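Local coordinates for protein probable porin (Pseudomonas aeruginosa, PDB 4FT6) that probably forms an outer-membrane porin channel of the OprD family, a beta-barrel through which small solutes probably cross the outer membrane, at residues L121-R126 against Y210-Y215. Sequence-based numbering, arbitrary orientation.
Sequences LPILLR and YRQDYY
A type I beta turn, Leu-121 to Leu-124, caps a small two-stranded hairpin inside the barrel and sets its two corner residues, Pro-122 and Ile-123, against the barrel strand that begins at Tyr-210. Pro-122 CB comes in obliquely on the Tyr-214 ring, 3.4 Å from Tyr-214 CE2. Ile-123 reaches back towards the start of the strand, spanning Tyr-214 and Gln-212: its CD1 lies 3.5 Å from Tyr-214 CB and in van der Waals contact with Gln-212 OE1, at 3.1 Å. Gln-212 comes to meet it from the opposite direction on a fully extended chain, CG anti to the backbone N (chi1 175°). In the OprD family such inward-folded loops narrow the channel, and this hairpin, packed on the inner side of the wall, is consistent with that role. Phe-235, on the adjoining strand 226-239, touches Ile-123, Gln-212 and Tyr-214. Water ties the polar groups together: one molecule lies within hydrogen-bonding distance of Ile-123 O (2.8 Å), Gln-212 OE1 (2.9 Å) and Tyr-210 OH (2.6 Å), in the plane of the Tyr-210 ring at its edge. A second water sits 2.6 Å from Gln-212 OE1, while Gln-212 NE2 is bonded to Thr-237 OG1 and Leu-280 O, fastening the other end of the amide.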
ATOM      1  N   LEU A 121      -7.337  -0.286   3.772  1.00 58.63           N
ATOM      2  CA  LEU A 121      -8.641   0.254   3.407  1.00 61.58           C
ATOM      3  C   LEU A 121      -8.523   1.062   2.119  1.00 58.54           C
ATOM      4  O   LEU A 121      -7.506   1.730   1.905  1.00 62.05           O
ATOM      5  CB  LEU A 121      -9.144   1.160   4.543  1.00 65.32           C
ATOM      6  CG  LEU A 121     -10.042   0.594   5.644  1.00 64.08           C
ATOM      7  CD1 LEU A 121      -9.807  -0.886   5.881  1.00 61.11           C
ATOM      8  CD2 LEU A 121      -9.844   1.384   6.935  1.00 64.56           C
ATOM      9  N   PRO A 122      -9.571   1.033   1.267  1.00 60.00           N
ATOM     10  CA  PRO A 122      -9.517   1.695  -0.045  1.00 58.90           C
ATOM     11  C   PRO A 122      -9.292   3.184   0.144  1.00 58.64           C
ATOM     12  O   PRO A 122      -8.758   3.885  -0.720  1.00 59.35           O
ATOM     13  CB  PRO A 122     -10.931   1.447  -0.627  1.00 58.57           C
ATOM     14  CG  PRO A 122     -11.543   0.346   0.226  1.00 55.68           C
ATOM     15  CD  PRO A 122     -10.936   0.563   1.581  1.00 62.44           C
ATOM     16  N   ILE A 123      -9.712   3.643   1.314  1.00 61.23           N
ATOM     17  CA  ILE A 123      -9.667   5.035   1.700  1.00 57.91           C
ATOM     18  C   ILE A 123      -8.417   5.310   2.565  1.00 55.12           C
ATOM     19  O   ILE A 123      -8.079   6.458   2.876  1.00 45.56           O
ATOM     20  CB  ILE A 123     -10.992   5.387   2.442  1.00 67.45           C
ATOM     21  CG1 ILE A 123     -11.482   6.746   1.987  1.00 74.83           C
ATOM     22  CG2 ILE A 123     -10.908   5.217   3.994  1.00 39.06           C
ATOM     23  CD1 ILE A 123     -11.806   6.742   0.534  1.00 76.07           C
ATOM     24  N   LEU A 124      -7.725   4.245   2.947  1.00 47.59           N
ATOM     25  CA  LEU A 124      -6.570   4.369   3.836  1.00 62.88           C
ATOM     26  C   LEU A 124      -5.801   3.063   3.774  1.00 63.41           C
ATOM     27  O   LEU A 124      -6.054   2.136   4.560  1.00 62.57           O
ATOM     28  CB  LEU A 124      -6.981   4.674   5.292  1.00 59.62           C
ATOM     29  CG  LEU A 124      -5.802   4.885   6.259  1.00 59.61           C
ATOM     30  CD1 LEU A 124      -5.152   6.237   6.031  1.00 55.64           C
ATOM     31  CD2 LEU A 124      -6.210   4.748   7.712  1.00 56.91           C
ATOM     32  N   LEU A 125      -4.879   2.993   2.821  1.00 58.98           N
ATOM     33  CA  LEU A 125      -4.141   1.773   2.529  1.00 57.06           C
ATOM     34  C   LEU A 125      -2.738   1.898   3.113  1.00 54.74           C
ATOM     35  O   LEU A 125      -1.937   2.701   2.596  1.00 51.17           O
ATOM     36  CB  LEU A 125      -4.030   1.614   1.014  1.00 54.88           C
ATOM     37  CG  LEU A 125      -4.312   0.244   0.406  1.00 66.74           C
ATOM     38  CD1 LEU A 125      -3.653   0.101  -0.979  1.00 58.45           C
ATOM     39  CD2 LEU A 125      -3.849  -0.831   1.359  1.00 69.94           C
ATOM     40  N   ARG A 126      -2.413   1.124   4.156  1.00 49.63           N
ATOM     41  CA  ARG A 126      -1.081   1.258   4.775  1.00 54.93           C
ATOM     42  C   ARG A 126       0.051   0.888   3.800  1.00 54.42           C
ATOM     43  O   ARG A 126      -0.023  -0.122   3.103  1.00 49.63           O
ATOM     44  CB  ARG A 126      -0.972   0.501   6.121  1.00 60.50           C
ATOM     45  CG  ARG A 126      -0.957  -1.035   6.077  1.00 56.51           C
ATOM     46  CD  ARG A 126       0.441  -1.601   5.884  1.00 57.30           C
ATOM     47  NE  ARG A 126       0.403  -2.573   4.796  1.00 69.48           N
ATOM     48  CZ  ARG A 126       0.474  -3.883   4.973  1.00 70.99           C
ATOM     49  NH1 ARG A 126       0.627  -4.378   6.193  1.00 75.79           N
ATOM     50  NH2 ARG A 126       0.407  -4.691   3.934  1.00 61.42           N
ATOM     51  N   TYR A 210      -9.878  17.643   4.494  1.00 56.17           N
ATOM     52  CA  TYR A 210     -10.710  17.103   3.422  1.00 58.08           C
ATOM     53  C   TYR A 210     -11.791  16.102   3.836  1.00 68.37           C
ATOM     54  O   TYR A 210     -11.808  15.591   4.973  1.00 69.12           O
ATOM     55  CB  TYR A 210      -9.863  16.543   2.267  1.00 55.01           C
ATOM     56  CG  TYR A 210      -9.218  15.172   2.463  1.00 51.11           C
ATOM     57  CD1 TYR A 210      -9.980  14.012   2.536  1.00 49.06           C
ATOM     58  CD2 TYR A 210      -7.833  15.031   2.494  1.00 50.17           C
ATOM     59  CE1 TYR A 210      -9.378  12.750   2.687  1.00 55.15           C
ATOM     60  CE2 TYR A 210      -7.226  13.770   2.633  1.00 47.49           C
ATOM     61  CZ  TYR A 210      -8.002  12.641   2.728  1.00 50.78           C
ATOM     62  OH  TYR A 210      -7.390  11.416   2.868  1.00 48.34           O
ATOM     63  N   ARG A 211     -12.691  15.865   2.875  1.00 65.62           N
ATOM     64  CA  ARG A 211     -13.727  14.842   2.922  1.00 60.54           C
ATOM     65  C   ARG A 211     -13.575  14.060   1.622  1.00 61.17           C
ATOM     66  O   ARG A 211     -13.432  14.654   0.545  1.00 58.52           O
ATOM     67  CB  ARG A 211     -15.121  15.489   2.989  1.00 63.68           C
ATOM     68  CG  ARG A 211     -16.291  14.497   3.045  1.00 70.63           C
ATOM     69  CD  ARG A 211     -17.627  15.209   2.887  1.00 74.76           C
ATOM     70  N   GLN A 212     -13.581  12.735   1.705  1.00 59.55           N
ATOM     71  CA  GLN A 212     -13.369  11.932   0.511  1.00 53.68           C
ATOM     72  C   GLN A 212     -14.380  10.807   0.418  1.00 59.21           C
ATOM     73  O   GLN A 212     -14.532  10.024   1.360  1.00 66.14           O
ATOM     74  CB  GLN A 212     -11.939  11.362   0.499  1.00 57.05           C
ATOM     75  CG  GLN A 212     -11.603  10.393  -0.650  1.00 49.89           C
ATOM     76  CD  GLN A 212     -10.129   9.972  -0.628  1.00 60.92           C
ATOM     77  OE1 GLN A 212      -9.762   8.955  -0.020  1.00 65.76           O
ATOM     78  NE2 GLN A 212      -9.276  10.767  -1.282  1.00 54.21           N
ATOM     79  N   ASP A 213     -15.070  10.728  -0.717  1.00 61.35           N
ATOM     80  CA  ASP A 213     -15.983   9.626  -0.975  1.00 60.01           C
ATOM     81  C   ASP A 213     -15.292   8.642  -1.890  1.00 64.91           C
ATOM     82  O   ASP A 213     -14.441   9.033  -2.700  1.00 68.51           O
ATOM     83  CB  ASP A 213     -17.260  10.125  -1.649  1.00 60.34           C
ATOM     84  CG  ASP A 213     -17.921  11.230  -0.879  1.00 67.93           C
ATOM     85  OD1 ASP A 213     -17.708  11.279   0.347  1.00 71.40           O
ATOM     86  OD2 ASP A 213     -18.642  12.051  -1.486  1.00 78.26           O
ATOM     87  N   TYR A 214     -15.659   7.368  -1.775  1.00 61.85           N
ATOM     88  CA  TYR A 214     -15.145   6.354  -2.683  1.00 57.25           C
ATOM     89  C   TYR A 214     -16.227   5.348  -3.060  1.00 62.08           C
ATOM     90  O   TYR A 214     -16.890   4.775  -2.192  1.00 68.13           O
ATOM     91  CB  TYR A 214     -13.943   5.643  -2.067  1.00 51.52           C
ATOM     92  CG  TYR A 214     -13.394   4.513  -2.912  1.00 56.05           C
ATOM     93  CD1 TYR A 214     -12.722   4.768  -4.095  1.00 55.66           C
ATOM     94  CD2 TYR A 214     -13.536   3.193  -2.513  1.00 56.05           C
ATOM     95  CE1 TYR A 214     -12.210   3.729  -4.860  1.00 61.25           C
ATOM     96  CE2 TYR A 214     -13.033   2.152  -3.268  1.00 54.20           C
ATOM     97  CZ  TYR A 214     -12.367   2.423  -4.440  1.00 63.22           C
ATOM     98  OH  TYR A 214     -11.865   1.390  -5.203  1.00 67.08           O
ATOM     99  N   TYR A 215     -16.397   5.142  -4.362  1.00 62.75           N
ATOM    100  CA  TYR A 215     -17.387   4.208  -4.887  1.00 65.76           C
ATOM    101  C   TYR A 215     -16.649   3.096  -5.601  1.00 69.92           C
ATOM    102  O   TYR A 215     -15.689   3.353  -6.339  1.00 70.27           O
ATOM    103  CB  TYR A 215     -18.286   4.905  -5.900  1.00 55.25           C
ATOM    104  CG  TYR A 215     -18.892   6.176  -5.390  1.00 56.46           C
ATOM    105  CD1 TYR A 215     -18.180   7.361  -5.417  1.00 61.35           C
ATOM    106  CD2 TYR A 215     -20.184   6.203  -4.894  1.00 62.13           C
ATOM    107  CE1 TYR A 215     -18.734   8.539  -4.948  1.00 70.69           C
ATOM    108  CE2 TYR A 215     -20.750   7.384  -4.421  1.00 63.51           C
ATOM    109  CZ  TYR A 215     -20.019   8.546  -4.454  1.00 69.93           C
ATOM    110  OH  TYR A 215     -20.550   9.723  -3.987  1.00 73.24           O
TER
HETATM  111  O   HOH W   1      -8.693   9.187   2.678  1.00 49.45           O
HETATM  112  O   HOH W   2      -7.314   8.044  -0.014  1.00 53.89           O